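Local coordinates for protein LYND (Lyngbya aestuarii, PDB 4V1T) that probably converts residues of a cyanobactin precursor peptide into azoline heterocycles, using ATP and magnesium in the manner of YcaO cyclodehydratases, at residues A660-L664 / T771-F775; S617-I621 / W663-L669; C456-S460 / D479-Q483. All blocks are in the same frame, centred on the assembly; numbering follows the deposited sequence.

Contact 1. Residues A660-L664 / T771-F775; sequences ATDWL and TPMPF
Ala660 and Pro774 make the nearest backbone approach, their CA atoms 5.5 Å apart, where the N-terminal turn of helix 661-666 meets the last residues of the chain. Ala660 holds the N-cap position with its methyl directed at the tail, and Leu664 N returns to Ala660 O to close the first helical turn. The tail 771-775 has no regular structure, and no hydrogen bond crosses to it. The load falls on Trp663, whose CG is anti to the backbone N (chi1 164°), which swings the indole out from the helix, with one face against Pro774. Pro774 CG sits over the six-membered ring in a CH-pi contact, 3.4 Å from its centroid and 21° off the ring normal. The fit is tight, with Pro774 CG only 3.2 Å from Trp663 CD2. At one end of the indole Thr771 CG2 approaches Trp663 CZ3 at 4.1 Å; toward the pyrrole end Phe775 CE2 comes within 3.9 Å of Trp663 NE1, the two ring planes inclined at 79°. That NE1 proton is spent on Leu620 O. Phe775 also meets the Ala660 methyl through CE1 and, at its ring edge, Leu664 CD2. With an alanine here instead of the tryptophan, Pro774 would probably lose the aromatic face it rests on, a gap would open beside Phe775, and Leu620 O would be left without its indole donor. Trp559 of helix 538-561 touches Pro774 as well. This proline-on-tryptophan packing docks the C-terminal tail close to the nucleotide site, consistent with the PxPxP tail known from azoline-forming YcaO enzymes.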
loop_
_atom_site.group_PDB
_atom_site.type_symbol
_atom_site.label_atom_id
_atom_site.label_comp_id
_atom_site.label_asym_id
_atom_site.label_seq_id
_atom_site.Cartn_x
_atom_site.Cartn_y
_atom_site.Cartn_z
ATOM N N ALA B 660 2.163 -33.247 2.590
ATOM C CA ALA B 660 0.935 -33.673 1.927
ATOM C C ALA B 660 1.065 -33.938 0.444
ATOM O O ALA B 660 0.093 -34.263 -0.200
ATOM C CB ALA B 660 -0.181 -32.682 2.164
ATOM N N THR B 661 2.259 -33.830 -0.098
ATOM C CA THR B 661 2.442 -34.088 -1.519
ATOM C C THR B 661 2.005 -35.520 -1.880
ATOM O O THR B 661 1.270 -35.723 -2.818
ATOM C CB THR B 661 3.908 -33.860 -1.920
ATOM O OG1 THR B 661 4.281 -32.512 -1.639
ATOM C CG2 THR B 661 4.097 -34.110 -3.347
ATOM N N ASP B 662 2.420 -36.491 -1.089
ATOM C CA ASP B 662 2.033 -37.887 -1.293
ATOM C C ASP B 662 0.515 -38.033 -1.361
ATOM O O ASP B 662 -0.021 -38.686 -2.253
ATOM C CB ASP B 662 2.575 -38.758 -0.160
ATOM C CG ASP B 662 2.527 -40.236 -0.487
ATOM O OD1 ASP B 662 1.416 -40.769 -0.724
ATOM O OD2 ASP B 662 3.606 -40.873 -0.513
ATOM N N TRP B 663 -0.165 -37.415 -0.402
ATOM C CA TRP B 663 -1.616 -37.431 -0.349
ATOM C C TRP B 663 -2.243 -36.872 -1.629
ATOM O O TRP B 663 -3.189 -37.448 -2.178
ATOM C CB TRP B 663 -2.086 -36.625 0.853
ATOM C CG TRP B 663 -3.525 -36.258 0.784
ATOM C CD1 TRP B 663 -4.059 -35.124 0.230
ATOM C CD2 TRP B 663 -4.623 -37.018 1.289
ATOM N NE1 TRP B 663 -5.419 -35.139 0.363
ATOM C CE2 TRP B 663 -5.794 -36.293 1.005
ATOM C CE3 TRP B 663 -4.732 -38.245 1.952
ATOM C CZ2 TRP B 663 -7.056 -36.755 1.359
ATOM C CZ3 TRP B 663 -5.982 -38.698 2.303
ATOM C CH2 TRP B 663 -7.127 -37.960 2.004
ATOM N N LEU B 664 -1.700 -35.757 -2.105
ATOM C CA LEU B 664 -2.264 -35.051 -3.250
ATOM C C LEU B 664 -2.150 -35.841 -4.551
ATOM O O LEU B 664 -3.092 -35.881 -5.340
ATOM C CB LEU B 664 -1.584 -33.691 -3.403
ATOM C CG LEU B 664 -1.976 -32.640 -2.366
ATOM C CD1 LEU B 664 -0.961 -31.500 -2.324
ATOM C CD2 LEU B 664 -3.360 -32.088 -2.662
ATOM N N THR B 771 -4.846 -43.710 8.098
ATOM C CA THR B 771 -4.340 -42.601 7.304
ATOM C C THR B 771 -4.352 -41.309 8.119
ATOM O O THR B 771 -5.421 -40.835 8.490
ATOM C CB THR B 771 -5.173 -42.381 6.040
ATOM O OG1 THR B 771 -5.169 -43.575 5.256
ATOM C CG2 THR B 771 -4.593 -41.231 5.200
ATOM N N PRO B 772 -3.167 -40.737 8.407
ATOM C CA PRO B 772 -3.185 -39.488 9.168
ATOM C C PRO B 772 -3.844 -38.365 8.365
ATOM O O PRO B 772 -3.696 -38.312 7.142
ATOM C CB PRO B 772 -1.697 -39.192 9.419
ATOM C CG PRO B 772 -0.973 -40.476 9.107
ATOM C CD PRO B 772 -1.795 -41.169 8.078
ATOM N N MET B 773 -4.572 -37.492 9.045
ATOM C CA MET B 773 -5.209 -36.372 8.375
ATOM C C MET B 773 -4.104 -35.486 7.788
ATOM O O MET B 773 -3.279 -34.964 8.537
ATOM C CB MET B 773 -6.096 -35.602 9.353
ATOM C CG MET B 773 -7.309 -34.938 8.701
ATOM S SD MET B 773 -6.886 -33.507 7.699
ATOM C CE MET B 773 -6.302 -32.389 8.953
ATOM N N PRO B 774 -4.072 -35.326 6.449
ATOM C CA PRO B 774 -2.861 -34.806 5.790
ATOM C C PRO B 774 -2.544 -33.339 6.083
ATOM O O PRO B 774 -1.379 -32.969 6.188
ATOM C CB PRO B 774 -3.164 -34.981 4.294
ATOM C CG PRO B 774 -4.479 -35.680 4.207
ATOM C CD PRO B 774 -5.183 -35.462 5.493
ATOM N N PHE B 775 -3.578 -32.520 6.203
ATOM C CA PHE B 775 -3.403 -31.085 6.380
ATOM C C PHE B 775 -3.378 -30.707 7.856
ATOM O O PHE B 775 -3.499 -29.530 8.199
ATOM C CB PHE B 775 -4.514 -30.331 5.636
ATOM C CG PHE B 775 -4.600 -30.674 4.169
ATOM C CD1 PHE B 775 -3.636 -30.219 3.279
ATOM C CD2 PHE B 775 -5.640 -31.454 3.678
ATOM C CE1 PHE B 775 -3.707 -30.530 1.926
ATOM C CE2 PHE B 775 -5.716 -31.772 2.335
ATOM C CZ PHE B 775 -4.748 -31.306 1.456
#

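Contact 2. Residues S617-I621 / W663-L669; sequences SERLI and WLITEKL
Leu620 and Trp663 share the shortest direct bond between the segments: Trp663 NE1 donates to Leu620 O at 2.6 Å, with an N-H...O angle of 150°. The oxygen lies at the indole edge, in the ring plane, but the donor stands 35° above the carbonyl plane and so misses the lone-pair direction. Leu620 CB packs obliquely against Trp663 NE1 and CZ2, and Leu620 CD2 meets Leu669 CD1 at 3.6 Å. Beside them Ile621 CG1 presses on Leu664 CD2 at 3.5 Å, tighter than usual for carbons. Glu618 reaches the other end of the segment 663-669: its chain runs extended beyond CG (chi2 -170°), crossing the Lys668 side chain at about a right angle with OE2 against Lys668 CG, and Glu618 OE1 takes the backbone N-H of Leu669 N at 2.8 Å on its syn side, somewhat out of the carboxylate plane.

The loop 617-621 joins strands 605-612 and 621-626, with backbone bonds from Glu618 to Arg612 and from Ile621 to Ser610 in hairpin fashion, and it lies across the C-terminal turn of helix 661-666, where its amides face the helix carbonyls. Arg619, in a left-handed conformation, gives its backbone N-H to Leu664 O in a weak bond, N to O 3.2 Å. Two waters carry other links: the one 2.6 Å from Leu620 N connects to Trp663 O and Glu667 O, the one 2.7 Å from Glu618 N to Glu667 O and weakly to Ile665 O, though neither has protons for all its acceptors.

Farther out, Glu667 CB lies near the rim of the indole face opposite Pro774, while its OE1 binds His672. The Arg619 guanidinium turns away to a salt bridge with Asp653, and Lys668 N is held by Asp671.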
loop_
_atom_site.group_PDB
_atom_site.type_symbol
_atom_site.label_atom_id
_atom_site.label_comp_id
_atom_site.label_asym_id
_atom_site.label_seq_id
_atom_site.Cartn_x
_atom_site.Cartn_y
_atom_site.Cartn_z
ATOM N N SER B 617 -3.765 -36.582 -11.168
ATOM C CA SER B 617 -4.146 -36.907 -9.795
ATOM C C SER B 617 -5.353 -36.092 -9.347
ATOM O O SER B 617 -5.631 -35.025 -9.899
ATOM C CB SER B 617 -2.976 -36.643 -8.861
ATOM O OG SER B 617 -2.593 -35.283 -8.925
ATOM N N GLU B 618 -6.056 -36.594 -8.336
ATOM C CA GLU B 618 -7.298 -35.975 -7.873
ATOM C C GLU B 618 -7.074 -34.754 -6.979
ATOM O O GLU B 618 -7.953 -33.911 -6.859
ATOM C CB GLU B 618 -8.152 -36.998 -7.134
ATOM C CG GLU B 618 -8.719 -38.071 -8.052
ATOM C CD GLU B 618 -9.762 -38.936 -7.371
ATOM O OE1 GLU B 618 -10.183 -38.597 -6.243
ATOM O OE2 GLU B 618 -10.162 -39.957 -7.970
ATOM N N ARG B 619 -5.900 -34.684 -6.357
ATOM C CA ARG B 619 -5.519 -33.567 -5.497
ATOM C C ARG B 619 -6.596 -33.301 -4.460
ATOM O O ARG B 619 -7.163 -32.204 -4.395
ATOM C CB ARG B 619 -5.282 -32.291 -6.319
ATOM C CG ARG B 619 -4.402 -32.474 -7.544
ATOM C CD ARG B 619 -2.959 -32.053 -7.332
ATOM N NE ARG B 619 -2.460 -31.417 -8.551
ATOM C CZ ARG B 619 -1.180 -31.214 -8.829
ATOM N NH1 ARG B 619 -0.248 -31.609 -7.983
ATOM N NH2 ARG B 619 -0.835 -30.626 -9.966
ATOM N N LEU B 620 -6.899 -34.317 -3.671
ATOM C CA LEU B 620 -7.907 -34.190 -2.641
ATOM C C LEU B 620 -7.470 -33.120 -1.660
ATOM O O LEU B 620 -6.414 -33.190 -1.032
ATOM C CB LEU B 620 -8.142 -35.518 -1.908
ATOM C CG LEU B 620 -8.762 -36.621 -2.766
ATOM C CD1 LEU B 620 -8.825 -37.924 -1.984
ATOM C CD2 LEU B 620 -10.146 -36.211 -3.252
ATOM N N ILE B 621 -8.297 -32.105 -1.552
ATOM C CA ILE B 621 -8.023 -31.026 -0.653
ATOM C C ILE B 621 -9.262 -30.784 0.177
ATOM O O ILE B 621 -10.385 -31.025 -0.251
ATOM C CB ILE B 621 -7.552 -29.788 -1.442
ATOM C CG1 ILE B 621 -6.177 -30.113 -2.048
ATOM C CG2 ILE B 621 -7.455 -28.566 -0.535
ATOM C CD1 ILE B 621 -5.660 -29.121 -3.009
ATOM N N TRP B 663 -0.165 -37.415 -0.402
ATOM C CA TRP B 663 -1.616 -37.431 -0.349
ATOM C C TRP B 663 -2.243 -36.872 -1.629
ATOM O O TRP B 663 -3.189 -37.448 -2.178
ATOM C CB TRP B 663 -2.086 -36.625 0.853
ATOM C CG TRP B 663 -3.525 -36.258 0.784
ATOM C CD1 TRP B 663 -4.059 -35.124 0.230
ATOM C CD2 TRP B 663 -4.623 -37.018 1.289
ATOM N NE1 TRP B 663 -5.419 -35.139 0.363
ATOM C CE2 TRP B 663 -5.794 -36.293 1.005
ATOM C CE3 TRP B 663 -4.732 -38.245 1.952
ATOM C CZ2 TRP B 663 -7.056 -36.755 1.359
ATOM C CZ3 TRP B 663 -5.982 -38.698 2.303
ATOM C CH2 TRP B 663 -7.127 -37.960 2.004
ATOM N N LEU B 664 -1.700 -35.757 -2.105
ATOM C CA LEU B 664 -2.264 -35.051 -3.250
ATOM C C LEU B 664 -2.150 -35.841 -4.551
ATOM O O LEU B 664 -3.092 -35.881 -5.340
ATOM C CB LEU B 664 -1.584 -33.691 -3.403
ATOM C CG LEU B 664 -1.976 -32.640 -2.366
ATOM C CD1 LEU B 664 -0.961 -31.500 -2.324
ATOM C CD2 LEU B 664 -3.360 -32.088 -2.662
ATOM N N ILE B 665 -1.005 -36.476 -4.769
ATOM C CA ILE B 665 -0.770 -37.192 -6.025
ATOM C C ILE B 665 -1.362 -38.602 -5.993
ATOM O O ILE B 665 -1.871 -39.082 -7.007
ATOM C CB ILE B 665 0.747 -37.255 -6.395
ATOM C CG1 ILE B 665 0.997 -38.300 -7.492
ATOM C CG2 ILE B 665 1.608 -37.599 -5.192
ATOM C CD1 ILE B 665 2.386 -38.240 -8.104
ATOM N N THR B 666 -1.310 -39.257 -4.832
ATOM C CA THR B 666 -1.670 -40.673 -4.737
ATOM C C THR B 666 -3.148 -40.924 -4.448
ATOM O O THR B 666 -3.796 -41.710 -5.135
ATOM C CB THR B 666 -0.851 -41.417 -3.651
ATOM O OG1 THR B 666 -1.128 -40.868 -2.357
ATOM C CG2 THR B 666 0.644 -41.336 -3.942
ATOM N N GLU B 667 -3.679 -40.273 -3.419
ATOM C CA GLU B 667 -4.970 -40.663 -2.873
ATOM C C GLU B 667 -6.146 -40.279 -3.755
ATOM O O GLU B 667 -6.168 -39.216 -4.375
ATOM C CB GLU B 667 -5.161 -40.056 -1.490
ATOM C CG GLU B 667 -4.158 -40.539 -0.470
ATOM C CD GLU B 667 -4.031 -42.045 -0.457
ATOM O OE1 GLU B 667 -5.067 -42.726 -0.309
ATOM O OE2 GLU B 667 -2.897 -42.541 -0.612
ATOM N N LYS B 668 -7.137 -41.158 -3.770
ATOM C CA LYS B 668 -8.328 -40.992 -4.585
ATOM C C LYS B 668 -9.581 -40.983 -3.725
ATOM O O LYS B 668 -9.570 -41.377 -2.557
ATOM C CB LYS B 668 -8.424 -42.118 -5.618
ATOM C CG LYS B 668 -7.589 -41.898 -6.867
ATOM C CD LYS B 668 -6.719 -43.108 -7.186
ATOM C CE LYS B 668 -6.268 -43.117 -8.636
ATOM N NZ LYS B 668 -5.904 -41.755 -9.137
ATOM N N LEU B 669 -10.675 -40.545 -4.325
ATOM C CA LEU B 669 -11.953 -40.475 -3.628
ATOM C C LEU B 669 -12.419 -41.897 -3.291
ATOM O O LEU B 669 -13.027 -42.138 -2.249
ATOM C CB LEU B 669 -12.978 -39.751 -4.504
ATOM C CG LEU B 669 -13.981 -38.779 -3.894
ATOM C CD1 LEU B 669 -13.382 -37.832 -2.881
ATOM C CD2 LEU B 669 -14.607 -37.979 -5.016
HETATM O O HOH W 1 -5.030 -38.422 -6.678
HETATM O O HOH W 2 -5.552 -36.533 -3.480
#

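Contact 3. Residues C456-S460 / D479-Q483; sequences CLCFS and DWIPQ
Phe459 against Ile481 and Pro482 makes a buried, mainly apolar contact, with no hydrogen bond crossing it, between the turn that follows helix 454-457 and the loop that leads into strand 491-498. Phe459 CG is anti to the carbonyl carbon (chi1 -75°), which sends the ring out from its own backbone toward the loop. Ile481 straddles one side of it: CG2 lies over the Phe459 ring face, 4.2 Å from the centroid and 26° off the normal, while Ile481 CG1 reaches Phe459 CE1 at 3.8 Å. Pro482 points back at the ring from the loop, on the same side as Ile481, its CD 3.4 Å from Phe459 CE2 and oblique to the ring. Between these two, the carbonyl of Trp480 brings its O to 3.4 Å from Phe459 CZ. Leu457, the last residue of the helix, adds CD1 against Pro482 CG at 4.1 Å, the two side chains passing antiparallel to one another.

The chain between the segments is mostly helical, passing through helices 461-465 and 467-473 before it returns, so the contact closes a small helical excursion of the YcaO domain. The turn is compact: Cys458 leaves the helix with positive phi, and Ser460 then N-caps helix 461-465, its OG bonded to Gln463 N and also to Glu765. On the returning loop, helix 467-473 grips the Ile481 backbone at both polar atoms, Asn471 OD1 at N and Arg467 NE at O, fixing the residue whose branches cover Phe459. Trp480 points away from Phe459 and makes a cation-pi contact with Arg526; Pro482 CA lies 3.5 Å above the plane of the Trp480 indole, toward its rim. Leu511 of helix 509-512 backs Leu457.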
loop_
_atom_site.group_PDB
_atom_site.type_symbol
_atom_site.label_atom_id
_atom_site.label_comp_id
_atom_site.label_asym_id
_atom_site.label_seq_id
_atom_site.Cartn_x
_atom_site.Cartn_y
_atom_site.Cartn_z
ATOM N N CYS B 456 -4.502 -33.369 28.084
ATOM C CA CYS B 456 -4.576 -32.547 26.887
ATOM C C CYS B 456 -4.145 -33.332 25.661
ATOM O O CYS B 456 -4.785 -33.245 24.623
ATOM C CB CYS B 456 -3.710 -31.308 27.055
ATOM S SG CYS B 456 -4.235 -30.285 28.443
ATOM N N LEU B 457 -3.069 -34.106 25.796
ATOM C CA LEU B 457 -2.491 -34.820 24.664
ATOM C C LEU B 457 -3.384 -35.957 24.202
ATOM O O LEU B 457 -3.695 -36.066 23.025
ATOM C CB LEU B 457 -1.102 -35.355 25.021
ATOM C CG LEU B 457 -0.055 -34.307 25.418
ATOM C CD1 LEU B 457 1.215 -34.983 25.908
ATOM C CD2 LEU B 457 0.247 -33.344 24.272
ATOM N N CYS B 458 -3.797 -36.798 25.138
ATOM C CA CYS B 458 -4.688 -37.914 24.848
ATOM C C CYS B 458 -4.046 -38.947 23.905
ATOM O O CYS B 458 -4.692 -39.450 22.989
ATOM C CB CYS B 458 -6.017 -37.410 24.251
ATOM S SG CYS B 458 -6.936 -36.234 25.275
ATOM N N PHE B 459 -2.776 -39.265 24.132
ATOM C CA PHE B 459 -2.144 -40.384 23.447
ATOM C C PHE B 459 -2.550 -41.699 24.142
ATOM O O PHE B 459 -2.776 -41.728 25.347
ATOM C CB PHE B 459 -0.622 -40.242 23.457
ATOM C CG PHE B 459 -0.101 -39.210 22.505
ATOM C CD1 PHE B 459 0.090 -39.517 21.166
ATOM C CD2 PHE B 459 0.229 -37.940 22.947
ATOM C CE1 PHE B 459 0.583 -38.573 20.280
ATOM C CE2 PHE B 459 0.717 -36.983 22.062
ATOM C CZ PHE B 459 0.898 -37.299 20.728
ATOM N N SER B 460 -2.649 -42.782 23.385
ATOM C CA SER B 460 -3.006 -44.076 23.968
ATOM C C SER B 460 -1.818 -44.672 24.722
ATOM O O SER B 460 -0.678 -44.237 24.538
ATOM C CB SER B 460 -3.464 -45.053 22.890
ATOM O OG SER B 460 -2.354 -45.639 22.245
ATOM N N ASP B 479 2.446 -36.025 14.026
ATOM C CA ASP B 479 1.989 -37.180 14.809
ATOM C C ASP B 479 3.111 -37.720 15.706
ATOM O O ASP B 479 3.218 -38.922 15.926
ATOM C CB ASP B 479 1.466 -38.293 13.894
ATOM C CG ASP B 479 0.112 -37.975 13.291
ATOM O OD1 ASP B 479 -0.493 -36.952 13.651
ATOM O OD2 ASP B 479 -0.361 -38.787 12.472
ATOM N N TRP B 480 3.942 -36.823 16.222
ATOM C CA TRP B 480 5.043 -37.210 17.079
ATOM C C TRP B 480 4.513 -37.537 18.464
ATOM O O TRP B 480 3.792 -36.740 19.062
ATOM C CB TRP B 480 6.072 -36.090 17.168
ATOM C CG TRP B 480 7.304 -36.476 17.935
ATOM C CD1 TRP B 480 8.292 -37.320 17.521
ATOM C CD2 TRP B 480 7.684 -36.017 19.237
ATOM N NE1 TRP B 480 9.264 -37.425 18.491
ATOM C CE2 TRP B 480 8.916 -36.630 19.554
ATOM C CE3 TRP B 480 7.103 -35.143 20.168
ATOM C CZ2 TRP B 480 9.578 -36.402 20.762
ATOM C CZ3 TRP B 480 7.765 -34.916 21.369
ATOM C CH2 TRP B 480 8.989 -35.547 21.656
ATOM N N ILE B 481 4.866 -38.722 18.962
ATOM C CA ILE B 481 4.443 -39.151 20.288
ATOM C C ILE B 481 5.548 -38.828 21.276
ATOM O O ILE B 481 6.625 -39.402 21.182
ATOM C CB ILE B 481 4.141 -40.657 20.336
ATOM C CG1 ILE B 481 3.207 -41.047 19.180
ATOM C CG2 ILE B 481 3.524 -41.040 21.688
ATOM C CD1 ILE B 481 3.115 -42.550 18.955
ATOM N N PRO B 482 5.290 -37.924 22.236
ATOM C CA PRO B 482 6.371 -37.587 23.154
ATOM C C PRO B 482 6.629 -38.680 24.168
ATOM O O PRO B 482 5.840 -39.616 24.271
ATOM C CB PRO B 482 5.873 -36.313 23.849
ATOM C CG PRO B 482 4.410 -36.231 23.589
ATOM C CD PRO B 482 4.009 -37.340 22.658
ATOM N N GLN B 483 7.737 -38.570 24.892
ATOM C CA GLN B 483 8.012 -39.463 26.007
ATOM C C GLN B 483 6.931 -39.263 27.066
ATOM O O GLN B 483 6.201 -38.267 27.040
ATOM C CB GLN B 483 9.397 -39.192 26.604
ATOM C CG GLN B 483 10.551 -39.302 25.616
ATOM C CD GLN B 483 11.844 -38.747 26.173
ATOM O OE1 GLN B 483 11.980 -38.566 27.378
ATOM N NE2 GLN B 483 12.797 -38.467 25.296
#

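Contacts 1 and 2 are neighbours, their centres 8 Å apart: they share Trp663 and Leu664 of helix 661-666, and they also touch directly, Phe775 CZ lying 3.5 Å from Leu620 O. Contact 3 stands apart, about 20 Å from contact 1 and about 28 Å from contact 2 between centres. Yet it meets the C-terminal tail at one point, where Pro772 CB packs 3.4 Å from Asp479 OD2; between contacts 2 and 3 the nearest atoms remain about 11 Å apart. Toward the nucleotide site, the Phe775 side chain is about 9 Å from a magnesium ion and about 11 Å from ADP, with Ile621 slightly farther.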